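Local coordinates for protein arabinan endo-1,5-alpha-l-arabinosidase A (Cellvibrio cellulosa, PDB 1GYE) that hydrolyses the alpha-1,5-arabinofuranosyl bonds of linear arabinan, a plant cell wall polysaccharide, and releases almost exclusively arabinotriose, at residues G60-P65 against L76-S81; N124-A129 against Q188-F193; K286-N291 against K305-Y310. One frame throughout, in Å; residues are numbered along the deposited sequence.

Contact 1: G60-P65 against L76-S81; sequences GHLWAP and LYYSVS. With AHR (alpha-L-arabinofuranose), chain B; AHR (alpha-L-arabinofuranose), chain C; AHR (alpha-L-arabinofuranose), chain D.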
loop_
_atom_site.group_PDB
_atom_site.type_symbol
_atom_site.label_atom_id
_atom_site.label_comp_id
_atom_site.label_asym_id
_atom_site.label_seq_id
_atom_site.Cartn_x
_atom_site.Cartn_y
_atom_site.Cartn_z
ATOM N N GLY A 60 0.287 -9.778 16.160
ATOM C CA GLY A 60 -0.729 -8.774 16.425
ATOM C C GLY A 60 -0.702 -7.563 15.500
ATOM O O GLY A 60 -1.685 -6.806 15.474
ATOM N N HIS A 61 0.394 -7.398 14.743
ATOM C CA HIS A 61 0.563 -6.309 13.761
ATOM C C HIS A 61 0.054 -6.668 12.373
ATOM O O HIS A 61 0.580 -7.579 11.716
ATOM C CB HIS A 61 2.031 -5.874 13.669
ATOM C CG HIS A 61 2.606 -5.406 14.977
ATOM N ND1 HIS A 61 2.761 -4.072 15.288
ATOM C CD2 HIS A 61 3.037 -6.096 16.062
ATOM C CE1 HIS A 61 3.290 -3.960 16.491
ATOM N NE2 HIS A 61 3.466 -5.174 16.982
ATOM N N LEU A 62 -0.971 -5.949 11.920
ATOM C CA LEU A 62 -1.452 -6.112 10.550
ATOM C C LEU A 62 -0.629 -5.218 9.678
ATOM O O LEU A 62 -0.101 -4.199 10.153
ATOM C CB LEU A 62 -2.945 -5.800 10.450
ATOM C CG LEU A 62 -3.794 -6.688 11.418
ATOM C CD1 LEU A 62 -5.166 -6.107 11.630
ATOM C CD2 LEU A 62 -3.940 -8.110 10.916
ATOM N N TRP A 63 -0.479 -5.612 8.407
ATOM C CA TRP A 63 0.397 -4.882 7.507
ATOM C C TRP A 63 -0.336 -4.214 6.376
ATOM O O TRP A 63 -1.329 -4.748 5.804
ATOM C CB TRP A 63 1.427 -5.795 6.865
ATOM C CG TRP A 63 2.350 -6.568 7.783
ATOM C CD1 TRP A 63 2.454 -6.475 9.146
ATOM C CD2 TRP A 63 3.305 -7.568 7.378
ATOM N NE1 TRP A 63 3.406 -7.354 9.608
ATOM C CE2 TRP A 63 3.940 -8.048 8.563
ATOM C CE3 TRP A 63 3.693 -8.107 6.130
ATOM C CZ2 TRP A 63 4.933 -9.049 8.551
ATOM C CZ3 TRP A 63 4.703 -9.114 6.103
ATOM C CH2 TRP A 63 5.302 -9.569 7.317
ATOM N N ALA A 64 0.202 -3.060 6.014
ATOM C CA ALA A 64 -0.035 -2.523 4.714
ATOM C C ALA A 64 -1.535 -2.424 4.430
ATOM O O ALA A 64 -2.053 -3.100 3.535
ATOM C CB ALA A 64 0.673 -3.403 3.661
ATOM N N PRO A 65 -2.241 -1.566 5.176
ATOM C CA PRO A 65 -3.681 -1.427 4.980
ATOM C C PRO A 65 -3.966 -0.730 3.660
ATOM O O PRO A 65 -3.082 -0.072 3.025
ATOM C CB PRO A 65 -4.080 -0.511 6.127
ATOM C CG PRO A 65 -2.873 0.304 6.343
ATOM C CD PRO A 65 -1.738 -0.632 6.211
ATOM N N LEU A 76 -11.782 -1.264 4.908
ATOM C CA LEU A 76 -10.379 -1.304 5.297
ATOM C C LEU A 76 -9.746 -2.682 5.090
ATOM O O LEU A 76 -9.937 -3.606 5.894
ATOM C CB LEU A 76 -10.211 -0.861 6.736
ATOM C CG LEU A 76 -8.863 -1.076 7.419
ATOM C CD1 LEU A 76 -7.811 -0.118 6.942
ATOM C CD2 LEU A 76 -9.084 -0.880 8.899
ATOM N N TYR A 77 -8.980 -2.803 4.004
ATOM C CA TYR A 77 -8.212 -4.015 3.693
ATOM C C TYR A 77 -6.927 -4.052 4.502
ATOM O O TYR A 77 -6.360 -3.004 4.768
ATOM C CB TYR A 77 -7.907 -4.025 2.196
ATOM C CG TYR A 77 -9.161 -4.066 1.375
ATOM C CD1 TYR A 77 -9.853 -2.888 1.039
ATOM C CD2 TYR A 77 -9.693 -5.272 0.987
ATOM C CE1 TYR A 77 -11.042 -2.930 0.319
ATOM C CE2 TYR A 77 -10.863 -5.330 0.230
ATOM C CZ TYR A 77 -11.530 -4.155 -0.089
ATOM O OH TYR A 77 -12.683 -4.257 -0.809
ATOM N N TYR A 78 -6.451 -5.242 4.865
ATOM C CA TYR A 78 -5.276 -5.387 5.726
ATOM C C TYR A 78 -4.588 -6.775 5.521
ATOM O O TYR A 78 -5.208 -7.725 5.010
ATOM C CB TYR A 78 -5.720 -5.241 7.188
ATOM C CG TYR A 78 -6.742 -6.297 7.565
ATOM C CD1 TYR A 78 -6.322 -7.577 7.960
ATOM C CD2 TYR A 78 -8.121 -6.042 7.476
ATOM C CE1 TYR A 78 -7.244 -8.562 8.290
ATOM C CE2 TYR A 78 -9.069 -7.032 7.812
ATOM C CZ TYR A 78 -8.607 -8.285 8.221
ATOM O OH TYR A 78 -9.476 -9.294 8.540
ATOM N N SER A 79 -3.338 -6.914 5.976
ATOM C CA SER A 79 -2.555 -8.122 5.671
ATOM C C SER A 79 -2.092 -8.852 6.916
ATOM O O SER A 79 -1.441 -8.255 7.768
ATOM C CB SER A 79 -1.284 -7.764 4.857
ATOM O OG SER A 79 -1.556 -6.946 3.735
ATOM N N VAL A 80 -2.427 -10.130 7.007
ATOM C CA VAL A 80 -1.880 -11.064 7.988
ATOM C C VAL A 80 -0.710 -11.868 7.352
ATOM O O VAL A 80 -0.837 -12.400 6.241
ATOM C CB VAL A 80 -3.021 -12.011 8.514
ATOM C CG1 VAL A 80 -2.497 -13.008 9.527
ATOM C CG2 VAL A 80 -4.189 -11.229 9.150
ATOM N N SER A 81 0.445 -11.961 8.008
ATOM C CA SER A 81 1.616 -12.560 7.358
ATOM C C SER A 81 2.707 -12.913 8.352
ATOM O O SER A 81 2.507 -12.786 9.557
ATOM C CB SER A 81 2.213 -11.598 6.325
ATOM O OG SER A 81 3.080 -12.284 5.397
HETATM O O5 AHR B . 6.201 -5.444 8.799
HETATM C C5 AHR B . 6.470 -4.659 7.645
HETATM C C4 AHR B . 6.264 -5.506 6.430
HETATM O O4 AHR B . 7.530 -6.115 6.267
HETATM C C3 AHR B . 6.015 -4.701 5.175
HETATM O O3 AHR B . 4.679 -4.787 4.708
HETATM C C2 AHR B . 6.939 -5.358 4.182
HETATM O O2 AHR B . 7.318 -4.414 3.185
HETATM C C1 AHR B . 8.117 -5.699 5.053
HETATM O O5 AHR C . 5.795 2.838 12.533
HETATM C C5 AHR C . 4.665 1.968 12.781
HETATM C C4 AHR C . 5.185 0.632 13.300
HETATM O O4 AHR C . 6.259 0.092 12.504
HETATM C C3 AHR C . 4.135 -0.435 13.323
HETATM O O3 AHR C . 3.649 -0.397 14.647
HETATM C C2 AHR C . 4.988 -1.671 13.183
HETATM O O2 AHR C . 4.235 -2.765 12.711
HETATM C C1 AHR C . 6.091 -1.289 12.241
HETATM O O5 AHR D . 7.283 -1.990 12.592
HETATM C C5 AHR D . 8.165 -2.131 11.445
HETATM C C4 AHR D . 7.989 -3.475 10.697
HETATM O O4 AHR D . 6.854 -3.412 9.853
HETATM C C3 AHR D . 7.808 -4.752 11.528
HETATM O O3 AHR D . 8.864 -5.650 11.213
HETATM C C2 AHR D . 6.533 -5.413 11.074
HETATM O O2 AHR D . 5.534 -5.379 12.068
HETATM C C1 AHR D . 6.027 -4.584 9.932
HETATM O O HOH W 1 0.691 -9.226 9.512
#

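Contact 2: N124-A129 against Q188-F193; sequences NAIAPA and QIEAPF. With AHR (alpha-L-arabinofuranose), chain B; AHR (alpha-L-arabinofuranose), chain E.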
loop_
_atom_site.group_PDB
_atom_site.type_symbol
_atom_site.label_atom_id
_atom_site.label_comp_id
_atom_site.label_asym_id
_atom_site.label_seq_id
_atom_site.Cartn_x
_atom_site.Cartn_y
_atom_site.Cartn_z
ATOM N N ASN A 124 2.575 -13.391 -2.817
ATOM C CA ASN A 124 2.468 -13.279 -1.391
ATOM C C ASN A 124 1.303 -12.369 -1.140
ATOM O O ASN A 124 1.363 -11.214 -1.516
ATOM C CB ASN A 124 3.739 -12.612 -0.882
ATOM C CG ASN A 124 3.848 -12.664 0.614
ATOM O OD1 ASN A 124 3.007 -13.288 1.298
ATOM N ND2 ASN A 124 4.897 -12.030 1.159
ATOM N N ALA A 125 0.206 -12.870 -0.567
ATOM C CA ALA A 125 -0.992 -12.038 -0.390
ATOM C C ALA A 125 -0.804 -11.002 0.728
ATOM O O ALA A 125 -1.390 -11.113 1.798
ATOM C CB ALA A 125 -2.206 -12.916 -0.091
ATOM N N ILE A 126 0.051 -10.016 0.485
ATOM C CA ILE A 126 0.084 -8.811 1.298
ATOM C C ILE A 126 -0.038 -7.549 0.436
ATOM O O ILE A 126 0.088 -7.605 -0.799
ATOM C CB ILE A 126 1.357 -8.754 2.177
ATOM C CG1 ILE A 126 2.600 -8.602 1.323
ATOM C CG2 ILE A 126 1.487 -10.003 3.142
ATOM C CD1 ILE A 126 3.817 -8.322 2.182
ATOM N N ALA A 127 -0.353 -6.432 1.104
ATOM C CA ALA A 127 -0.211 -5.090 0.575
ATOM C C ALA A 127 -1.203 -4.759 -0.452
ATOM O O ALA A 127 -0.831 -4.393 -1.564
ATOM C CB ALA A 127 1.170 -4.870 0.037
ATOM N N PRO A 128 -2.481 -4.876 -0.116
ATOM C CA PRO A 128 -3.547 -4.626 -1.101
ATOM C C PRO A 128 -3.612 -3.155 -1.486
ATOM O O PRO A 128 -3.176 -2.321 -0.700
ATOM C CB PRO A 128 -4.803 -5.017 -0.361
ATOM C CG PRO A 128 -4.414 -4.769 1.081
ATOM C CD PRO A 128 -3.003 -5.286 1.199
ATOM N N ALA A 129 -4.097 -2.879 -2.689
ATOM C CA ALA A 129 -4.558 -1.531 -3.078
ATOM C C ALA A 129 -5.800 -1.673 -3.956
ATOM O O ALA A 129 -5.839 -2.593 -4.825
ATOM C CB ALA A 129 -3.464 -0.714 -3.798
ATOM N N GLN A 188 13.203 -7.898 -5.562
ATOM C CA GLN A 188 12.854 -6.912 -4.517
ATOM C C GLN A 188 11.849 -5.834 -4.964
ATOM O O GLN A 188 12.213 -4.673 -5.250
ATOM C CB GLN A 188 14.115 -6.301 -3.924
ATOM C CG GLN A 188 15.127 -7.383 -3.474
ATOM C CD GLN A 188 16.491 -6.819 -3.134
ATOM O OE1 GLN A 188 17.297 -7.494 -2.504
ATOM N NE2 GLN A 188 16.751 -5.582 -3.525
ATOM N N ILE A 189 10.583 -6.236 -5.005
ATOM C CA ILE A 189 9.471 -5.371 -5.430
ATOM C C ILE A 189 8.255 -5.631 -4.545
ATOM O O ILE A 189 7.931 -6.803 -4.202
ATOM C CB ILE A 189 9.116 -5.629 -6.893
ATOM C CG1 ILE A 189 7.964 -4.798 -7.356
ATOM C CG2 ILE A 189 8.729 -7.118 -7.167
ATOM C CD1 ILE A 189 7.777 -4.976 -8.883
ATOM N N GLU A 190 7.599 -4.543 -4.155
ATOM C CA GLU A 190 6.350 -4.640 -3.423
ATOM C C GLU A 190 5.454 -3.448 -3.537
ATOM O O GLU A 190 5.810 -2.413 -4.076
ATOM C CB GLU A 190 6.541 -4.934 -1.917
ATOM C CG GLU A 190 7.807 -4.459 -1.206
ATOM C CD GLU A 190 7.938 -4.993 0.247
ATOM O OE1 GLU A 190 6.986 -5.623 0.795
ATOM O OE2 GLU A 190 9.004 -4.780 0.877
ATOM N N ALA A 191 4.259 -3.604 -3.000
ATOM C CA ALA A 191 3.514 -2.471 -2.478
ATOM C C ALA A 191 2.970 -1.625 -3.582
ATOM O O ALA A 191 3.281 -0.420 -3.643
ATOM C CB ALA A 191 4.401 -1.642 -1.561
ATOM N N PRO A 192 2.163 -2.239 -4.451
ATOM C CA PRO A 192 1.597 -1.543 -5.596
ATOM C C PRO A 192 0.629 -0.525 -5.097
ATOM O O PRO A 192 0.127 -0.636 -3.984
ATOM C CB PRO A 192 0.803 -2.629 -6.323
ATOM C CG PRO A 192 0.468 -3.643 -5.238
ATOM C CD PRO A 192 1.688 -3.633 -4.362
ATOM N N PHE A 193 0.432 0.509 -5.904
ATOM C CA PHE A 193 -0.606 1.444 -5.700
ATOM C C PHE A 193 -0.930 2.080 -7.051
ATOM O O PHE A 193 -0.028 2.566 -7.782
ATOM C CB PHE A 193 -0.183 2.490 -4.688
ATOM C CG PHE A 193 -1.327 3.327 -4.217
ATOM C CD1 PHE A 193 -1.786 4.383 -4.978
ATOM C CD2 PHE A 193 -1.996 3.007 -3.030
ATOM C CE1 PHE A 193 -2.884 5.118 -4.538
ATOM C CE2 PHE A 193 -3.083 3.745 -2.601
ATOM C CZ PHE A 193 -3.520 4.810 -3.357
HETATM O O5 AHR B . 6.201 -5.444 8.799
HETATM C C5 AHR B . 6.470 -4.659 7.645
HETATM C C4 AHR B . 6.264 -5.506 6.430
HETATM O O4 AHR B . 7.530 -6.115 6.267
HETATM C C3 AHR B . 6.015 -4.701 5.175
HETATM O O3 AHR B . 4.679 -4.787 4.708
HETATM C C2 AHR B . 6.939 -5.358 4.182
HETATM O O2 AHR B . 7.318 -4.414 3.185
HETATM C C1 AHR B . 8.117 -5.699 5.053
HETATM O O5 AHR E . 8.884 -6.807 4.599
HETATM C C5 AHR E . 8.126 -7.634 3.777
HETATM C C4 AHR E . 8.831 -8.947 3.881
HETATM O O4 AHR E . 9.905 -8.969 2.960
HETATM C C3 AHR E . 7.832 -10.000 3.513
HETATM O O3 AHR E . 7.782 -10.898 4.614
HETATM C C2 AHR E . 8.406 -10.656 2.285
HETATM O O2 AHR E . 7.485 -10.427 1.219
HETATM C C1 AHR E . 9.763 -10.036 2.053
HETATM O O HOH W 2 0.013 -1.906 -1.697
#

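Contact 3: K286-N291 against K305-Y310; sequences KLKILN and KELDSY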
loop_
_atom_site.group_PDB
_atom_site.type_symbol
_atom_site.label_atom_id
_atom_site.label_comp_id
_atom_site.label_asym_id
_atom_site.label_seq_id
_atom_site.Cartn_x
_atom_site.Cartn_y
_atom_site.Cartn_z
ATOM N N LYS A 286 9.311 7.663 9.325
ATOM C CA LYS A 286 8.422 8.801 9.565
ATOM C C LYS A 286 7.441 8.969 8.433
ATOM O O LYS A 286 7.767 8.674 7.265
ATOM C CB LYS A 286 9.226 10.101 9.697
ATOM C CG LYS A 286 10.306 10.131 10.812
ATOM C CD LYS A 286 9.747 9.732 12.201
ATOM C CE LYS A 286 10.651 10.216 13.339
ATOM N NZ LYS A 286 11.916 9.432 13.381
ATOM N N LEU A 287 6.249 9.454 8.765
ATOM C CA LEU A 287 5.282 9.842 7.744
ATOM C C LEU A 287 5.844 10.988 6.862
ATOM O O LEU A 287 6.494 11.902 7.358
ATOM C CB LEU A 287 3.972 10.301 8.413
ATOM C CG LEU A 287 2.943 10.962 7.499
ATOM C CD1 LEU A 287 2.340 9.940 6.617
ATOM C CD2 LEU A 287 1.880 11.629 8.285
ATOM N N LYS A 288 5.615 10.942 5.553
ATOM C CA LYS A 288 5.880 12.118 4.754
ATOM C C LYS A 288 4.803 12.250 3.704
ATOM O O LYS A 288 4.427 11.272 3.079
ATOM C CB LYS A 288 7.263 12.079 4.114
ATOM C CG LYS A 288 8.439 12.049 5.069
ATOM C CD LYS A 288 8.696 13.369 5.810
ATOM C CE LYS A 288 9.732 13.129 6.860
ATOM N NZ LYS A 288 10.037 14.312 7.778
ATOM N N ILE A 289 4.296 13.470 3.538
ATOM C CA ILE A 289 3.272 13.793 2.540
ATOM C C ILE A 289 3.871 14.829 1.611
ATOM O O ILE A 289 4.241 15.901 2.055
ATOM C CB ILE A 289 1.971 14.335 3.206
ATOM C CG1 ILE A 289 1.353 13.276 4.129
ATOM C CG2 ILE A 289 0.965 14.764 2.157
ATOM C CD1 ILE A 289 0.144 13.756 4.931
ATOM N N LEU A 290 3.993 14.490 0.330
ATOM C CA LEU A 290 4.686 15.362 -0.605
ATOM C C LEU A 290 3.725 15.804 -1.685
ATOM O O LEU A 290 2.821 15.028 -2.073
ATOM C CB LEU A 290 5.896 14.679 -1.278
ATOM C CG LEU A 290 6.823 13.590 -0.729
ATOM C CD1 LEU A 290 8.239 13.951 -1.076
ATOM C CD2 LEU A 290 6.707 13.427 0.757
ATOM N N ASN A 291 3.916 17.030 -2.163
ATOM C CA ASN A 291 3.198 17.479 -3.341
ATOM C C ASN A 291 3.553 16.687 -4.592
ATOM O O ASN A 291 4.725 16.508 -4.918
ATOM C CB ASN A 291 3.427 18.968 -3.562
ATOM C CG ASN A 291 2.670 19.812 -2.556
ATOM O OD1 ASN A 291 1.430 19.820 -2.529
ATOM N ND2 ASN A 291 3.409 20.503 -1.711
ATOM N N LYS A 305 13.385 17.450 -1.400
ATOM C CA LYS A 305 13.552 18.349 -0.243
ATOM C C LYS A 305 12.365 18.262 0.727
ATOM O O LYS A 305 12.531 18.482 1.934
ATOM C CB LYS A 305 13.743 19.794 -0.683
ATOM C CG LYS A 305 15.132 20.125 -1.170
ATOM C CD LYS A 305 15.189 21.547 -1.788
ATOM C CE LYS A 305 14.688 21.568 -3.254
ATOM N NZ LYS A 305 15.425 22.519 -4.148
ATOM N N GLU A 306 11.177 17.927 0.211
ATOM C CA GLU A 306 9.987 17.791 1.062
ATOM C C GLU A 306 10.083 16.676 2.145
ATOM O O GLU A 306 9.314 16.653 3.137
ATOM C CB GLU A 306 8.705 17.691 0.233
ATOM C CG GLU A 306 7.935 19.006 0.159
ATOM C CD GLU A 306 6.963 19.085 -1.015
ATOM O OE1 GLU A 306 6.198 18.106 -1.247
ATOM O OE2 GLU A 306 6.966 20.124 -1.716
ATOM N N LEU A 307 11.052 15.785 1.990
ATOM C CA LEU A 307 11.358 14.854 3.060
ATOM C C LEU A 307 11.779 15.602 4.323
ATOM O O LEU A 307 11.544 15.111 5.439
ATOM C CB LEU A 307 12.431 13.874 2.621
ATOM C CG LEU A 307 11.982 13.066 1.403
ATOM C CD1 LEU A 307 13.172 12.388 0.749
ATOM C CD2 LEU A 307 10.879 12.060 1.774
ATOM N N ASP A 308 12.393 16.785 4.161
ATOM C CA ASP A 308 12.778 17.640 5.302
ATOM C C ASP A 308 11.682 18.607 5.690
ATOM O O ASP A 308 11.319 18.681 6.848
ATOM C CB ASP A 308 14.063 18.425 5.021
ATOM C CG ASP A 308 15.220 17.534 4.638
ATOM O OD1 ASP A 308 15.403 16.475 5.297
ATOM O OD2 ASP A 308 15.981 17.812 3.674
ATOM N N SER A 309 11.166 19.360 4.721
ATOM C CA SER A 309 10.172 20.418 4.992
ATOM C C SER A 309 8.842 19.869 5.559
ATOM O O SER A 309 8.171 20.546 6.340
ATOM C CB SER A 309 9.962 21.368 3.770
ATOM O OG SER A 309 9.086 20.818 2.784
ATOM N N TYR A 310 8.460 18.658 5.183
ATOM C CA TYR A 310 7.269 18.101 5.782
ATOM C C TYR A 310 7.589 17.504 7.182
ATOM O O TYR A 310 8.284 16.487 7.320
ATOM C CB TYR A 310 6.564 17.098 4.862
ATOM C CG TYR A 310 5.337 16.544 5.521
ATOM C CD1 TYR A 310 4.116 17.228 5.471
ATOM C CD2 TYR A 310 5.402 15.371 6.260
ATOM C CE1 TYR A 310 2.959 16.722 6.124
ATOM C CE2 TYR A 310 4.264 14.862 6.936
ATOM C CZ TYR A 310 3.045 15.534 6.861
ATOM O OH TYR A 310 1.935 15.006 7.514
#

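Contact 1: G60-P65 against L76-S81
W63 and S79 form a hydrogen-bonded antiparallel pair in the beta hairpin of strands 61-70 and 73-80, part of a five-bladed beta-propeller. The hairpin borders the arabinan-binding cleft. W63 N gives a fairly straight bond (160°) to S79 O over 2.9 Å, in the carbonyl plane and on a lone pair. The return bond from S79 N to W63 O is weak. W63 O is gripped a second time by S79 OG at 3.0 Å, from above the carbonyl plane. The same hydroxyl accepts a bond from A127 N, which ties the hairpin to the loop 124-129. A water is held by H61 O and S79 O, and weakly by S81 N. It sits beneath the rim of the W63 indole.

The indole is a sugar platform. CG lies beside the backbone N (chi1 -58°), which turns the ring towards the glycan. On one face lie O5 of the chain B arabinofuranose, 3.5 Å from W63 CE2, and C1 of the chain D sugar. The opposite face rests on S81, whose CB makes a CH-pi contact with the six-membered ring. S81 OG is hydrogen-bonded to S88. H61 ND1 comes within 3.2 Å of O2 of the chain C sugar.

After W63 the chain turns a corner at A64, close to D7, the probable proton acceptor, and to H260. P65, beyond the corner, meets the other strand again: its CA makes a CA-H...O contact with Y77 O at 3.1 Å, and its CB packs on L76 CD1. L62 lies alongside Y78 and alongside V80, pointing the same way as each. There L62 CD2 touches both Y78 CD1, at 3.8 Å, and V80 CG2, at 3.6 Å.

Contact 2: N124-A129 against Q188-F193
E190 OE1 is gripped by two hydroxyls. O2 of the chain B arabinofuranose donates to it over 2.7 Å, and S144 OG also bonds to it. E190 is the probable proton donor of the enzyme. Its side chain is extended beyond CG (chi2 -172°), which carries the carboxylate out from the strand to the sugar. I126 CD1 borders the same oxygen loosely.

N124 serves the neighbouring sugar. Its ND2 makes a weak bond to O2 of the chain E arabinofuranose, 3.0 Å long and bent to 127°. Its OD1 is bonded to S88 OG, which fixes the way the amide is turned.

Residues 126-129 and 190-193 run nearly parallel, 20° apart. Here the loop leading into strand 129-132 lies beside the first strand, 189-197, of the next propeller sheet, near the middle of the molecule. No direct hydrogen bond joins them. A127 and A191 share left-handed backbone angles, and each is followed by a proline. A127 CB points across to A191 CA at 4.2 Å, and both alanines touch H260, a probable calcium ligand. A water bridges the backbones, 2.6 Å from A127 O and 2.6 Å from P192 O. Other acceptors also surround this water, so its two protons cannot serve them all at once. P192 CD packs against A127 O. A129 CB packs at the end of the contact, 3.6 Å from P192 O and 4.1 Å from F193 CD2.

Contact 3: K286-N291 against K305-Y310
K288 reaches across to the end of the short helix 306-309, where its ammonium is held by three oxygens. NZ bonds to Y310 O at 2.8 Å, almost straight along the carbonyl direction (175°). It bonds more weakly to L307 O, and Q2 OE1 is a further partner. A bend at chi2 (-72°) brings the chain there. The ammonium thus joins a carbonyl in the helix, that of L307, to one just after it, that of Y310.

At the other end, E306 OE1 accepts from N291 N over 2.7 Å, with an N-H...O angle of 151°. This satisfies the strand amide. E306 CB packs against L290 CD1. K305 O takes both D308 N and S309 N.

Y310 lies over the strand between these two links. I289 CB sits over its ring face, 4.1 Å from the centroid, and L287 O is at the ring edge. L287 CD2 and I289 CD1 both touch Y310 OH, which bonds to R34 O. L307 CD2 just reaches L290 CD1 (4.3 Å). The arrangement is a one-turn helix packed across strand 284-294, the third of the last propeller sheet, in the C-terminal run that leads to strand 313-314.

How the contacts relate
The three contacts come one after another along the chain. Contacts 1 and 2 are neighbours, with centres 11 Å apart, and they touch through A64, S79 and residues I126 to P128. Both border the chain B arabinofuranose, so both line the substrate cleft near the middle of the propeller. Their strands belong to different sheets: 61-70 and 73-80 in one, 129-132 and 189-197 each in another. Contact 3 is separate, about 24 Å and 22 Å from the other two between centres. It lies farther out, on strand 284-294 of the last antiparallel sheet. From there the chain runs on to strand 313-314, which pairs with strand 36-42, so the end of the chain is joined to the sheet formed by its early part.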